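Local structure of 3-phosphoshikimate 1-carboxyvinyltransferase (Streptomyces sviceus, 7M0O) at residues A[38-43]-A[48-53]; A[16-21]-A[25-30]. The protein probably catalyses transfer of the enolpyruvyl group from phosphoenolpyruvate to shikimate-3-phosphate, the penultimate step of chorismate biosynthesis, and tolerates glyphosate. All coordinates share one frame; numbering follows the deposited sequence.

Contact 1 of 2, residues A[38-43]-A[48-53]; sequences GFAEGL and YRVGRT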
loop_
_atom_site.group_PDB
_atom_site.type_symbol
_atom_site.label_atom_id
_atom_site.label_comp_id
_atom_site.label_asym_id
_atom_site.label_seq_id
_atom_site.Cartn_x
_atom_site.Cartn_y
_atom_site.Cartn_z
ATOM N N GLY A 38 11.343 -12.464 -3.397
ATOM C CA GLY A 38 12.639 -12.418 -2.742
ATOM C C GLY A 38 12.542 -12.504 -1.226
ATOM O O GLY A 38 13.413 -13.107 -0.582
ATOM N N PHE A 39 11.490 -11.919 -0.645
ATOM C CA PHE A 39 11.239 -12.047 0.795
ATOM C C PHE A 39 11.061 -13.511 1.177
ATOM O O PHE A 39 11.717 -14.016 2.101
ATOM C CB PHE A 39 9.995 -11.230 1.176
ATOM C CG PHE A 39 9.904 -10.826 2.648
ATOM C CD1 PHE A 39 9.592 -9.522 2.988
ATOM C CD2 PHE A 39 10.041 -11.759 3.663
ATOM C CE1 PHE A 39 9.457 -9.142 4.328
ATOM C CE2 PHE A 39 9.919 -11.391 5.001
ATOM C CZ PHE A 39 9.625 -10.085 5.331
ATOM N N ALA A 40 10.156 -14.206 0.477
ATOM C CA ALA A 40 9.960 -15.632 0.707
ATOM C C ALA A 40 11.259 -16.407 0.541
ATOM O O ALA A 40 11.577 -17.275 1.361
ATOM C CB ALA A 40 8.888 -16.171 -0.246
ATOM N N GLU A 41 12.016 -16.131 -0.536
ATOM C CA GLU A 41 13.291 -16.816 -0.743
ATOM C C GLU A 41 14.263 -16.550 0.403
ATOM O O GLU A 41 15.003 -17.447 0.823
ATOM C CB GLU A 41 13.942 -16.380 -2.060
ATOM C CG GLU A 41 13.155 -16.688 -3.344
ATOM C CD GLU A 41 13.820 -16.095 -4.593
ATOM O OE1 GLU A 41 15.034 -15.797 -4.545
ATOM O OE2 GLU A 41 13.128 -15.913 -5.623
ATOM N N GLY A 42 14.308 -15.306 0.884
ATOM C CA GLY A 42 15.190 -14.977 1.989
ATOM C C GLY A 42 14.799 -15.706 3.254
ATOM O O GLY A 42 15.660 -16.188 3.993
ATOM N N LEU A 43 13.492 -15.803 3.515
ATOM C CA LEU A 43 13.015 -16.568 4.666
ATOM C C LEU A 43 13.457 -18.022 4.586
ATOM O O LEU A 43 13.859 -18.616 5.589
ATOM C CB LEU A 43 11.489 -16.488 4.749
ATOM C CG LEU A 43 10.913 -15.154 5.233
ATOM C CD1 LEU A 43 9.402 -15.222 5.229
ATOM C CD2 LEU A 43 11.434 -14.836 6.655
ATOM N N TYR A 48 13.375 -20.643 7.662
ATOM C CA TYR A 48 11.938 -20.703 7.869
ATOM C C TYR A 48 11.296 -21.634 6.845
ATOM O O TYR A 48 11.761 -21.762 5.711
ATOM C CB TYR A 48 11.306 -19.311 7.746
ATOM C CG TYR A 48 11.750 -18.250 8.745
ATOM C CD1 TYR A 48 13.004 -17.657 8.657
ATOM C CD2 TYR A 48 10.881 -17.790 9.724
ATOM C CE1 TYR A 48 13.405 -16.665 9.540
ATOM C CE2 TYR A 48 11.270 -16.796 10.623
ATOM C CZ TYR A 48 12.538 -16.237 10.522
ATOM O OH TYR A 48 12.951 -15.243 11.386
ATOM N N ARG A 49 10.218 -22.289 7.262
ATOM C CA ARG A 49 9.435 -23.140 6.373
ATOM C C ARG A 49 8.345 -22.297 5.730
ATOM O O ARG A 49 7.493 -21.748 6.434
ATOM C CB ARG A 49 8.805 -24.297 7.140
ATOM C CG ARG A 49 9.796 -25.248 7.793
ATOM C CD ARG A 49 9.052 -26.443 8.369
ATOM N NE ARG A 49 8.221 -27.100 7.352
ATOM C CZ ARG A 49 6.885 -27.079 7.327
ATOM N NH1 ARG A 49 6.205 -26.436 8.266
ATOM N NH2 ARG A 49 6.225 -27.715 6.362
ATOM N N VAL A 50 8.359 -22.210 4.402
ATOM C CA VAL A 50 7.400 -21.415 3.642
ATOM C C VAL A 50 6.781 -22.315 2.584
ATOM O O VAL A 50 7.485 -22.797 1.688
ATOM C CB VAL A 50 8.057 -20.185 2.989
ATOM C CG1 VAL A 50 7.041 -19.416 2.135
ATOM C CG2 VAL A 50 8.686 -19.276 4.062
ATOM N N GLY A 51 5.478 -22.532 2.677
ATOM C CA GLY A 51 4.726 -23.314 1.695
ATOM C C GLY A 51 3.753 -22.421 0.964
ATOM O O GLY A 51 3.161 -21.510 1.555
ATOM N N ARG A 52 3.595 -22.649 -0.340
ATOM C CA ARG A 52 2.786 -21.744 -1.137
ATOM C C ARG A 52 1.893 -22.513 -2.101
ATOM O O ARG A 52 2.242 -23.600 -2.576
ATOM C CB ARG A 52 3.663 -20.744 -1.901
ATOM C CG ARG A 52 4.451 -19.797 -0.972
ATOM C CD ARG A 52 5.226 -18.750 -1.745
ATOM N NE ARG A 52 6.297 -19.341 -2.545
ATOM C CZ ARG A 52 7.039 -18.657 -3.409
ATOM N NH1 ARG A 52 6.821 -17.362 -3.584
ATOM N NH2 ARG A 52 7.990 -19.268 -4.106
ATOM N N THR A 53 0.709 -21.933 -2.356
ATOM C CA THR A 53 -0.216 -22.338 -3.413
ATOM C C THR A 53 -0.479 -21.093 -4.254
ATOM O O THR A 53 0.011 -20.007 -3.915
ATOM C CB THR A 53 -1.533 -22.912 -2.863
ATOM O OG1 THR A 53 -2.320 -21.880 -2.244
ATOM C CG2 THR A 53 -1.288 -24.038 -1.874
#
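L43 and Y48 both hold CG anti to the carbonyl carbon, and in L43 (chi1 -74°) this turns the branched end to the tyrosine ring. Its chi2 is extended to CD1. The other methyl, CD2, branches off over one face of Y48. The result is a CH-pi contact: L43 CD2 sits 3.9 Å from the Y48 ring centroid, 14° off the normal. It lies nearer the CD1 side of the ring than its middle. The backbones meet at the same place. Y48 N donates to L43 O at 2.9 Å with an N-H...O angle of 156°, the donor lying out of the carbonyl plane. The same L43 O is 3.3 Å from Y48 CD1. Further along, V50 puts CG2 4.0 Å from L43 CB. V50 CG1 lies 4.4 Å from A40 CB. R52 then bends at chi3 and lays one face of its guanidinium over A40, with R52 NH1 4.1 Å from A40 CB. The charge is met by a salt bridge to E37 and by a cation-pi contact with W57. A19 of helix 8-20 backs both L43 and Y48. This is a helix followed by an edge strand, with helix 34-45 packed on a four-stranded sheet, as in the inside-out alpha/beta barrel domains of EPSP synthases.

Contact 2 of 2, residues A[16-21]-A[25-30]; sequences FLAAAA and TTLVRP
A18 meets T25 and L27 through aliphatic groups, and no ring or other flat side chain takes part. The flat groups of F16 and R29 lie away from the contact. The F16 ring packs on T87 and L88 of helix 79-90, while the R29 guanidinium has V28 CG1 at its edge, in plane. The motif is a helix-turn-strand unit of the alpha/beta fold: the last turns of helix 8-20 lie against strand 24-28, an inner strand of a four-stranded mixed sheet. A18 is the point of closest approach. Its methyl CB touches T25 CG2 at 3.6 Å and T25 CB at 3.7 Å. The chi1 of T25 (-71°) sets OG1 beside the backbone N and leaves CG2 anti to it, which turns the methyl to A18. L27, two residues on along the same side of the strand, adds CD1 at 4.2 Å from A18 CB. V59 of strand 56-60 also touches A18, so the small side chain sits against two neighbouring strands. A21, just past the helix, brings CB to 4.3 Å from T25 OG1. The polar link between the segments runs through one water. T25 OG1 donates to it at 2.7 Å. The water in turn donates to A18 O at 2.8 Å, and the two oxygens subtend about 103° at the water.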
loop_
_atom_site.group_PDB
_atom_site.type_symbol
_atom_site.label_atom_id
_atom_site.label_comp_id
_atom_site.label_asym_id
_atom_site.label_seq_id
_atom_site.Cartn_x
_atom_site.Cartn_y
_atom_site.Cartn_z
ATOM N N PHE A 16 6.221 -10.331 7.418
ATOM C CA PHE A 16 6.968 -10.191 8.665
ATOM C C PHE A 16 6.232 -10.862 9.814
ATOM O O PHE A 16 6.819 -11.632 10.582
ATOM C CB PHE A 16 7.199 -8.705 8.958
ATOM C CG PHE A 16 8.073 -8.436 10.166
ATOM C CD1 PHE A 16 7.616 -8.716 11.457
ATOM C CD2 PHE A 16 9.335 -7.867 10.021
ATOM C CE1 PHE A 16 8.408 -8.462 12.583
ATOM C CE2 PHE A 16 10.137 -7.604 11.150
ATOM C CZ PHE A 16 9.666 -7.900 12.423
ATOM N N LEU A 17 4.950 -10.533 9.978
ATOM C CA LEU A 17 4.172 -11.082 11.085
ATOM C C LEU A 17 4.073 -12.605 10.997
ATOM O O LEU A 17 4.180 -13.301 12.022
ATOM C CB LEU A 17 2.792 -10.428 11.098
ATOM C CG LEU A 17 2.864 -8.933 11.430
ATOM C CD1 LEU A 17 1.614 -8.176 11.002
ATOM C CD2 LEU A 17 3.065 -8.776 12.934
ATOM N N ALA A 18 3.879 -13.143 9.779
ATOM C CA ALA A 18 3.806 -14.593 9.602
ATOM C C ALA A 18 5.116 -15.262 9.993
ATOM O O ALA A 18 5.114 -16.358 10.558
ATOM C CB ALA A 18 3.451 -14.949 8.154
ATOM N N ALA A 19 6.244 -14.629 9.668
ATOM C CA ALA A 19 7.543 -15.170 10.047
ATOM C C ALA A 19 7.759 -15.147 11.554
ATOM O O ALA A 19 8.398 -16.054 12.102
ATOM C CB ALA A 19 8.646 -14.375 9.356
ATOM N N ALA A 20 7.283 -14.102 12.236
ATOM C CA ALA A 20 7.684 -13.858 13.617
ATOM C C ALA A 20 6.730 -14.463 14.644
ATOM O O ALA A 20 7.105 -14.580 15.816
ATOM C CB ALA A 20 7.821 -12.348 13.866
ATOM N N ALA A 21 5.544 -14.896 14.232
ATOM C CA ALA A 21 4.522 -15.285 15.190
ATOM C C ALA A 21 4.752 -16.697 15.733
ATOM O O ALA A 21 5.562 -17.480 15.230
ATOM C CB ALA A 21 3.139 -15.181 14.550
ATOM N N THR A 25 1.081 -19.457 10.319
ATOM C CA THR A 25 0.220 -18.422 9.761
ATOM C C THR A 25 -0.106 -18.741 8.310
ATOM O O THR A 25 0.767 -19.150 7.540
ATOM C CB THR A 25 0.884 -17.046 9.838
ATOM O OG1 THR A 25 0.925 -16.627 11.189
ATOM C CG2 THR A 25 0.116 -16.001 9.024
ATOM N N THR A 26 -1.368 -18.540 7.947
ATOM C CA THR A 26 -1.820 -18.648 6.564
ATOM C C THR A 26 -2.168 -17.249 6.063
ATOM O O THR A 26 -3.003 -16.560 6.660
ATOM C CB THR A 26 -3.017 -19.594 6.462
ATOM O OG1 THR A 26 -2.668 -20.858 7.043
ATOM C CG2 THR A 26 -3.435 -19.805 5.003
ATOM N N LEU A 27 -1.498 -16.822 4.995
ATOM C CA LEU A 27 -1.780 -15.563 4.323
ATOM C C LEU A 27 -2.610 -15.860 3.082
ATOM O O LEU A 27 -2.189 -16.645 2.223
ATOM C CB LEU A 27 -0.486 -14.852 3.934
ATOM C CG LEU A 27 0.502 -14.588 5.073
ATOM C CD1 LEU A 27 1.677 -13.790 4.550
ATOM C CD2 LEU A 27 -0.208 -13.844 6.193
ATOM N N VAL A 28 -3.772 -15.228 2.975
ATOM C CA VAL A 28 -4.680 -15.480 1.859
ATOM C C VAL A 28 -4.562 -14.350 0.837
ATOM O O VAL A 28 -4.660 -13.166 1.183
ATOM C CB VAL A 28 -6.122 -15.649 2.366
ATOM C CG1 VAL A 28 -7.042 -16.035 1.239
ATOM C CG2 VAL A 28 -6.157 -16.703 3.471
ATOM N N ARG A 29 -4.355 -14.722 -0.430
ATOM C CA ARG A 29 -4.196 -13.821 -1.571
ATOM C C ARG A 29 -3.114 -12.758 -1.389
ATOM O O ARG A 29 -3.352 -11.590 -1.728
ATOM C CB ARG A 29 -5.517 -13.117 -1.898
ATOM C CG ARG A 29 -6.768 -14.005 -1.894
ATOM C CD ARG A 29 -6.587 -15.244 -2.753
ATOM N NE ARG A 29 -7.772 -15.557 -3.550
ATOM C CZ ARG A 29 -8.885 -16.102 -3.067
ATOM N NH1 ARG A 29 -8.989 -16.399 -1.777
ATOM N NH2 ARG A 29 -9.903 -16.347 -3.881
ATOM N N PRO A 30 -1.919 -13.091 -0.901
ATOM C CA PRO A 30 -0.853 -12.080 -0.864
ATOM C C PRO A 30 -0.464 -11.648 -2.275
ATOM O O PRO A 30 -0.669 -12.363 -3.256
ATOM C CB PRO A 30 0.305 -12.809 -0.176
ATOM C CG PRO A 30 0.111 -14.231 -0.586
ATOM C CD PRO A 30 -1.391 -14.433 -0.580
HETATM O O HOH W 1 3.210 -17.599 12.127
#

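From the N terminus, helix 8-20 leads by a short turn into strand 24-28, and contact 2 closes that loop. The chain then enters helix 34-45 and turns back into strand 50-52, where contact 1 closes a second short loop. The two are in series: neither nests in the other and they do not cross. Both reach the same mixed sheet, contact 2 at an inner strand and contact 1 at an edge strand, with strand 56-60 between them. Their centres are about 10 Å apart. Besides the contacts of A19, F16 touches F39, so helices 8-20 and 34-45 pack against each other beside the sheet that both contacts reach.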